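Long-range contact in acinetobacter secreted protease CpaA (Acinetobacter nosocomialis M2, PDB 6O38), which probably cleaves proteins outside the cell as a zinc metalloprotease secreted by the type II system with the help of its chaperone CpaB: residues I294-L306 against T318-V332. Sequence-based numbering, arbitrary orientation.
Sequences IPAILPNMTQPTL and TLQLPAQAQVGDKVV
Thr305 and Leu306 run parallel to Lys330 and Val331, joined by backbone hydrogen bonds: Pro304 O accepts Lys330 N, Lys330 O accepts Leu306 N, and Leu306 O takes Val332 N at 2.9 Å. Eight residues earlier, Ile297 pairs with Gln320 in a single bridge, held by Gln320 N to Ala296 O and Leu298 N to Gln320 O. Between the two pairings, Met301 N reaches Gln324 O over a longer 3.3 Å.

Asn300 supplies the polar side-chain link. Its OD1 receives Gln324 N at 3.1 Å from above the amide plane, while the two side-chain amides stack with their planes 20° apart. Asp329 OD2 bonds Gln326 N within the type II turn and also Thr258 OG1; the same OD2 lies 3.4 Å from both CB and CG of Met301.

Apolar side chains pack between the two pairings. Met301, present as selenomethionine, is bent at chi2 (-67°) and chi3 (-64°), which folds its SE back onto Pro322 CG (3.7 Å) and Val331 CG2, and its CG meets Ala325 CB at 3.6 Å. Leu298 CB lies against Pro322 CD, and its CD1 runs beside Leu321 CD2 at 4.0 Å. One short parallel strand pair, 305-310 with 330-335, and a separate single bridge, connected by loops, are consistent with the StcE-type beta-sandwich domain to which 318-332 is assigned, where Trp368 of strand 367-381 touches Leu321, Ala325 and Val331.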
ATOM      1  N   ILE A 294      11.625 -11.630  24.253  1.00 40.21           N
ATOM      2  CA  ILE A 294      12.043 -10.231  24.252  1.00 39.99           C
ATOM      3  C   ILE A 294      13.141 -10.070  25.297  1.00 40.47           C
ATOM      4  O   ILE A 294      12.929 -10.415  26.466  1.00 41.03           O
ATOM      5  CB  ILE A 294      10.865  -9.289  24.542  1.00 40.25           C
ATOM      6  CG1 ILE A 294       9.791  -9.437  23.463  1.00 39.79           C
ATOM      7  CG2 ILE A 294      11.345  -7.848  24.630  1.00 40.42           C
ATOM      8  CD1 ILE A 294       8.491  -8.746  23.799  1.00 40.28           C
ATOM      9  N   PRO A 295      14.315  -9.563  24.932  1.00 38.19           N
ATOM     10  CA  PRO A 295      15.373  -9.364  25.925  1.00 38.79           C
ATOM     11  C   PRO A 295      15.113  -8.136  26.784  1.00 39.24           C
ATOM     12  O   PRO A 295      14.521  -7.149  26.341  1.00 39.14           O
ATOM     13  CB  PRO A 295      16.629  -9.182  25.065  1.00 38.44           C
ATOM     14  CG  PRO A 295      16.116  -8.588  23.795  1.00 37.71           C
ATOM     15  CD  PRO A 295      14.733  -9.153  23.579  1.00 37.45           C
ATOM     16  N   ALA A 296      15.568  -8.217  28.038  1.00 36.65           N
ATOM     17  CA  ALA A 296      15.388  -7.099  28.961  1.00 37.08           C
ATOM     18  C   ALA A 296      16.113  -5.855  28.464  1.00 36.71           C
ATOM     19  O   ALA A 296      15.615  -4.733  28.619  1.00 36.89           O
ATOM     20  CB  ALA A 296      15.878  -7.486  30.356  1.00 37.78           C
ATOM     21  N   ILE A 297      17.286  -6.033  27.864  1.00 36.82           N
ATOM     22  CA  ILE A 297      18.015  -4.957  27.206  1.00 36.53           C
ATOM     23  C   ILE A 297      17.858  -5.167  25.707  1.00 35.83           C
ATOM     24  O   ILE A 297      18.338  -6.166  25.159  1.00 35.54           O
ATOM     25  CB  ILE A 297      19.493  -4.929  27.617  1.00 36.69           C
ATOM     26  CG1 ILE A 297      19.622  -4.732  29.129  1.00 37.30           C
ATOM     27  CG2 ILE A 297      20.236  -3.836  26.862  1.00 36.41           C
ATOM     28  CD1 ILE A 297      21.047  -4.556  29.606  1.00 37.41           C
ATOM     29  N   LEU A 298      17.183  -4.231  25.043  1.00 35.09           N
ATOM     30  CA  LEU A 298      16.918  -4.377  23.622  1.00 34.39           C
ATOM     31  C   LEU A 298      18.231  -4.355  22.839  1.00 34.11           C
ATOM     32  O   LEU A 298      19.182  -3.667  23.223  1.00 34.49           O
ATOM     33  CB  LEU A 298      15.990  -3.267  23.135  1.00 34.25           C
ATOM     34  CG  LEU A 298      14.552  -3.339  23.659  1.00 34.62           C
ATOM     35  CD1 LEU A 298      13.723  -2.177  23.132  1.00 34.62           C
ATOM     36  CD2 LEU A 298      13.910  -4.670  23.296  1.00 34.34           C
ATOM     37  N   PRO A 299      18.314  -5.105  21.743  1.00 34.95           N
ATOM     38  CA  PRO A 299      19.587  -5.224  21.027  1.00 35.00           C
ATOM     39  C   PRO A 299      19.969  -3.926  20.334  1.00 34.93           C
ATOM     40  O   PRO A 299      19.131  -3.082  20.014  1.00 34.53           O
ATOM     41  CB  PRO A 299      19.315  -6.336  20.008  1.00 34.57           C
ATOM     42  CG  PRO A 299      17.843  -6.266  19.773  1.00 33.97           C
ATOM     43  CD  PRO A 299      17.241  -5.884  21.099  1.00 34.42           C
ATOM     44  N   ASN A 300      21.274  -3.778  20.114  1.00 34.07           N
ATOM     45  CA  ASN A 300      21.784  -2.621  19.392  1.00 33.96           C
ATOM     46  C   ASN A 300      21.243  -2.612  17.968  1.00 33.39           C
ATOM     47  O   ASN A 300      21.109  -3.660  17.330  1.00 33.10           O
ATOM     48  CB  ASN A 300      23.312  -2.634  19.380  1.00 34.50           C
ATOM     49  CG  ASN A 300      23.904  -2.459  20.766  1.00 34.90           C
ATOM     50  OD1 ASN A 300      23.283  -1.868  21.649  1.00 34.87           O
ATOM     51  ND2 ASN A 300      25.112  -2.976  20.962  1.00 35.27           N
HETATM   52  N   MSE A 301      20.926  -1.418  17.475  1.00 34.18           N
HETATM   53  CA  MSE A 301      20.300  -1.266  16.167  1.00 32.93           C
HETATM   54  C   MSE A 301      21.168  -1.811  15.037  1.00 33.01           C
HETATM   55  O   MSE A 301      22.327  -1.420  14.883  1.00 33.56           O
HETATM   56  CB  MSE A 301      19.976   0.205  15.900  1.00 34.70           C
HETATM   57  CG  MSE A 301      19.167   0.881  16.996  1.00 35.08           C
HETATM   58 SE   MSE A 301      17.348   0.201  17.180  0.66 35.01          SE
HETATM   59  CE  MSE A 301      16.633   0.741  15.449  1.00 33.45           C
ATOM     60  N   THR A 302      20.599  -2.728  14.254  1.00 34.81           N
ATOM     61  CA  THR A 302      21.222  -3.210  13.027  1.00 34.90           C
ATOM     62  C   THR A 302      20.387  -2.868  11.800  1.00 33.61           C
ATOM     63  O   THR A 302      20.624  -3.431  10.724  1.00 33.80           O
ATOM     64  CB  THR A 302      21.453  -4.724  13.091  1.00 35.70           C
ATOM     65  OG1 THR A 302      20.198  -5.394  13.266  1.00 34.98           O
ATOM     66  CG2 THR A 302      22.379  -5.078  14.245  1.00 36.89           C
ATOM     67  N   GLN A 303      19.416  -1.967  11.939  1.00 35.31           N
ATOM     68  CA  GLN A 303      18.557  -1.504  10.858  1.00 34.25           C
ATOM     69  C   GLN A 303      17.846  -0.239  11.327  1.00 33.84           C
ATOM     70  O   GLN A 303      17.864   0.062  12.527  1.00 34.43           O
ATOM     71  CB  GLN A 303      17.553  -2.593  10.450  1.00 34.10           C
ATOM     72  CG  GLN A 303      16.601  -3.041  11.548  1.00 34.24           C
ATOM     73  CD  GLN A 303      17.268  -3.918  12.587  1.00 35.30           C
ATOM     74  OE1 GLN A 303      17.840  -4.960  12.264  1.00 35.82           O
ATOM     75  NE2 GLN A 303      17.198  -3.500  13.847  1.00 35.84           N
ATOM     76  N   PRO A 304      17.231   0.537  10.430  1.00 33.01           N
ATOM     77  CA  PRO A 304      16.642   1.816  10.862  1.00 33.06           C
ATOM     78  C   PRO A 304      15.514   1.695  11.878  1.00 33.51           C
ATOM     79  O   PRO A 304      15.255   2.671  12.594  1.00 34.01           O
ATOM     80  CB  PRO A 304      16.142   2.430   9.547  1.00 32.62           C
ATOM     81  CG  PRO A 304      17.028   1.845   8.510  1.00 32.41           C
ATOM     82  CD  PRO A 304      17.272   0.433   8.960  1.00 32.62           C
ATOM     83  N   THR A 305      14.833   0.553  11.977  1.00 33.32           N
ATOM     84  CA  THR A 305      13.668   0.455  12.847  1.00 33.65           C
ATOM     85  C   THR A 305      13.612  -0.906  13.526  1.00 33.99           C
ATOM     86  O   THR A 305      13.972  -1.932  12.939  1.00 33.84           O
ATOM     87  CB  THR A 305      12.369   0.679  12.053  1.00 33.55           C
ATOM     88  OG1 THR A 305      12.514   1.824  11.206  1.00 33.42           O
ATOM     89  CG2 THR A 305      11.188   0.892  12.988  1.00 34.14           C
ATOM     90  N   LEU A 306      13.141  -0.900  14.773  1.00 33.16           N
ATOM     91  CA  LEU A 306      12.933  -2.113  15.550  1.00 33.69           C
ATOM     92  C   LEU A 306      11.563  -2.036  16.203  1.00 34.08           C
ATOM     93  O   LEU A 306      11.235  -1.024  16.832  1.00 34.58           O
ATOM     94  CB  LEU A 306      14.020  -2.279  16.623  1.00 34.48           C
ATOM     95  CG  LEU A 306      13.739  -3.307  17.726  1.00 35.24           C
ATOM     96  CD1 LEU A 306      13.873  -4.729  17.200  1.00 34.99           C
ATOM     97  CD2 LEU A 306      14.648  -3.087  18.930  1.00 36.29           C
ATOM     98  N   THR A 318      10.604  -4.731  32.733  1.00 39.13           N
ATOM     99  CA  THR A 318      11.322  -3.542  32.301  1.00 38.89           C
ATOM    100  C   THR A 318      12.007  -3.815  30.971  1.00 37.63           C
ATOM    101  O   THR A 318      12.460  -4.931  30.705  1.00 37.04           O
ATOM    102  CB  THR A 318      12.374  -3.089  33.333  1.00 39.20           C
ATOM    103  OG1 THR A 318      13.422  -4.063  33.410  1.00 38.57           O
ATOM    104  CG2 THR A 318      11.750  -2.911  34.709  1.00 40.42           C
ATOM    105  N   LEU A 319      12.075  -2.782  30.134  1.00 37.83           N
ATOM    106  CA  LEU A 319      12.784  -2.849  28.863  1.00 36.73           C
ATOM    107  C   LEU A 319      13.755  -1.685  28.776  1.00 36.60           C
ATOM    108  O   LEU A 319      13.393  -0.543  29.078  1.00 37.16           O
ATOM    109  CB  LEU A 319      11.820  -2.819  27.672  1.00 36.28           C
ATOM    110  CG  LEU A 319      10.957  -4.058  27.437  1.00 36.02           C
ATOM    111  CD1 LEU A 319      10.099  -3.877  26.196  1.00 35.48           C
ATOM    112  CD2 LEU A 319      11.831  -5.294  27.310  1.00 35.56           C
ATOM    113  N   GLN A 320      14.982  -1.976  28.360  1.00 36.98           N
ATOM    114  CA  GLN A 320      16.009  -0.965  28.156  1.00 36.74           C
ATOM    115  C   GLN A 320      16.138  -0.708  26.660  1.00 35.90           C
ATOM    116  O   GLN A 320      16.406  -1.635  25.889  1.00 35.35           O
ATOM    117  CB  GLN A 320      17.345  -1.423  28.742  1.00 36.88           C
ATOM    118  CG  GLN A 320      18.455  -0.383  28.695  1.00 37.09           C
ATOM    119  CD  GLN A 320      18.346   0.645  29.806  1.00 38.21           C
ATOM    120  OE1 GLN A 320      17.486   0.542  30.682  1.00 39.44           O
ATOM    121  NE2 GLN A 320      19.223   1.642  29.779  1.00 38.37           N
ATOM    122  N   LEU A 321      15.934   0.545  26.256  1.00 34.44           N
ATOM    123  CA  LEU A 321      16.081   0.905  24.856  1.00 33.69           C
ATOM    124  C   LEU A 321      17.521   0.652  24.407  1.00 33.14           C
ATOM    125  O   LEU A 321      18.441   0.658  25.233  1.00 33.33           O
ATOM    126  CB  LEU A 321      15.695   2.368  24.646  1.00 33.60           C
ATOM    127  CG  LEU A 321      14.194   2.649  24.779  1.00 34.23           C
ATOM    128  CD1 LEU A 321      13.885   4.122  24.571  1.00 34.09           C
ATOM    129  CD2 LEU A 321      13.400   1.790  23.803  1.00 34.12           C
ATOM    130  N   PRO A 322      17.741   0.405  23.113  1.00 32.88           N
ATOM    131  CA  PRO A 322      19.072  -0.014  22.652  1.00 32.67           C
ATOM    132  C   PRO A 322      20.171   0.936  23.108  1.00 32.50           C
ATOM    133  O   PRO A 322      20.038   2.158  23.031  1.00 32.21           O
ATOM    134  CB  PRO A 322      18.929  -0.018  21.127  1.00 32.34           C
ATOM    135  CG  PRO A 322      17.484  -0.284  20.896  1.00 32.31           C
ATOM    136  CD  PRO A 322      16.752   0.392  22.020  1.00 32.70           C
ATOM    137  N   ALA A 323      21.272   0.351  23.586  1.00 34.60           N
ATOM    138  CA  ALA A 323      22.371   1.154  24.108  1.00 34.54           C
ATOM    139  C   ALA A 323      23.140   1.852  22.996  1.00 34.20           C
ATOM    140  O   ALA A 323      23.646   2.962  23.198  1.00 34.02           O
ATOM    141  CB  ALA A 323      23.314   0.281  24.934  1.00 34.81           C
ATOM    142  N   GLN A 324      23.242   1.229  21.825  1.00 35.41           N
ATOM    143  CA  GLN A 324      23.962   1.803  20.698  1.00 35.05           C
ATOM    144  C   GLN A 324      23.001   1.982  19.533  1.00 34.66           C
ATOM    145  O   GLN A 324      22.316   1.035  19.132  1.00 35.29           O
ATOM    146  CB  GLN A 324      25.146   0.921  20.291  1.00 35.73           C
ATOM    147  CG  GLN A 324      26.359   1.124  21.184  1.00 36.28           C
ATOM    148  CD  GLN A 324      27.380   0.012  21.062  1.00 37.45           C
ATOM    149  OE1 GLN A 324      27.511  -0.616  20.011  1.00 38.11           O
ATOM    150  NE2 GLN A 324      28.075  -0.272  22.158  1.00 37.84           N
ATOM    151  N   ALA A 325      22.959   3.197  18.996  1.00 34.00           N
ATOM    152  CA  ALA A 325      22.056   3.536  17.907  1.00 33.29           C
ATOM    153  C   ALA A 325      22.612   4.754  17.189  1.00 32.57           C
ATOM    154  O   ALA A 325      23.587   5.369  17.627  1.00 32.66           O
ATOM    155  CB  ALA A 325      20.637   3.802  18.418  1.00 33.21           C
ATOM    156  N   GLN A 326      21.976   5.095  16.074  1.00 32.39           N
ATOM    157  CA  GLN A 326      22.332   6.273  15.301  1.00 31.72           C
ATOM    158  C   GLN A 326      21.126   7.199  15.211  1.00 31.37           C
ATOM    159  O   GLN A 326      19.978   6.759  15.334  1.00 31.39           O
ATOM    160  CB  GLN A 326      22.822   5.893  13.899  1.00 31.31           C
ATOM    161  CG  GLN A 326      24.123   5.103  13.902  1.00 32.04           C
ATOM    162  CD  GLN A 326      24.598   4.748  12.506  1.00 32.07           C
ATOM    163  OE1 GLN A 326      24.079   5.257  11.513  1.00 31.39           O
ATOM    164  NE2 GLN A 326      25.589   3.868  12.424  1.00 33.11           N
ATOM    165  N   VAL A 327      21.402   8.491  15.013  1.00 31.23           N
ATOM    166  CA  VAL A 327      20.340   9.490  14.967  1.00 31.37           C
ATOM    167  C   VAL A 327      19.337   9.131  13.880  1.00 30.86           C
ATOM    168  O   VAL A 327      19.704   8.900  12.722  1.00 30.26           O
ATOM    169  CB  VAL A 327      20.933  10.888  14.745  1.00 31.50           C
ATOM    170  CG1 VAL A 327      19.824  11.909  14.544  1.00 31.93           C
ATOM    171  CG2 VAL A 327      21.817  11.277  15.921  1.00 32.09           C
ATOM    172  N   GLY A 328      18.061   9.080  14.253  1.00 31.14           N
ATOM    173  CA  GLY A 328      16.998   8.705  13.354  1.00 30.82           C
ATOM    174  C   GLY A 328      16.475   7.296  13.549  1.00 30.79           C
ATOM    175  O   GLY A 328      15.385   6.983  13.055  1.00 30.81           O
ATOM    176  N   ASP A 329      17.222   6.441  14.246  1.00 31.62           N
ATOM    177  CA  ASP A 329      16.741   5.097  14.532  1.00 31.54           C
ATOM    178  C   ASP A 329      15.469   5.164  15.368  1.00 32.10           C
ATOM    179  O   ASP A 329      15.320   6.029  16.236  1.00 32.89           O
ATOM    180  CB  ASP A 329      17.817   4.291  15.263  1.00 32.11           C
ATOM    181  CG  ASP A 329      18.937   3.846  14.343  1.00 31.92           C
ATOM    182  OD1 ASP A 329      18.774   3.952  13.111  1.00 31.22           O
ATOM    183  OD2 ASP A 329      19.983   3.388  14.850  1.00 32.75           O
ATOM    184  N   LYS A 330      14.547   4.242  15.103  1.00 31.05           N
ATOM    185  CA  LYS A 330      13.236   4.254  15.734  1.00 31.63           C
ATOM    186  C   LYS A 330      12.957   2.913  16.394  1.00 31.92           C
ATOM    187  O   LYS A 330      13.330   1.859  15.869  1.00 31.41           O
ATOM    188  CB  LYS A 330      12.135   4.569  14.714  1.00 31.36           C
ATOM    189  CG  LYS A 330      12.198   5.978  14.152  1.00 31.62           C
ATOM    190  CD  LYS A 330      11.013   6.261  13.246  1.00 31.87           C
ATOM    191  CE  LYS A 330      11.056   7.684  12.716  1.00 32.49           C
ATOM    192  NZ  LYS A 330       9.712   8.151  12.277  1.00 33.67           N
ATOM    193  N   VAL A 331      12.295   2.963  17.546  1.00 30.89           N
ATOM    194  CA  VAL A 331      11.821   1.777  18.246  1.00 31.37           C
ATOM    195  C   VAL A 331      10.327   1.939  18.480  1.00 31.83           C
ATOM    196  O   VAL A 331       9.892   2.926  19.085  1.00 32.63           O
ATOM    197  CB  VAL A 331      12.563   1.555  19.575  1.00 32.46           C
ATOM    198  CG1 VAL A 331      11.912   0.427  20.360  1.00 32.95           C
ATOM    199  CG2 VAL A 331      14.029   1.248  19.317  1.00 32.24           C
ATOM    200  N   VAL A 332       9.547   0.975  18.002  1.00 33.61           N
ATOM    201  CA  VAL A 332       8.104   0.938  18.212  1.00 34.22           C
ATOM    202  C   VAL A 332       7.796  -0.239  19.123  1.00 34.82           C
ATOM    203  O   VAL A 332       8.239  -1.364  18.866  1.00 34.24           O
ATOM    204  CB  VAL A 332       7.340   0.821  16.882  1.00 33.59           C
ATOM    205  CG1 VAL A 332       5.843   0.735  17.137  1.00 34.44           C
ATOM    206  CG2 VAL A 332       7.666   2.000  15.979  1.00 33.18           C
TER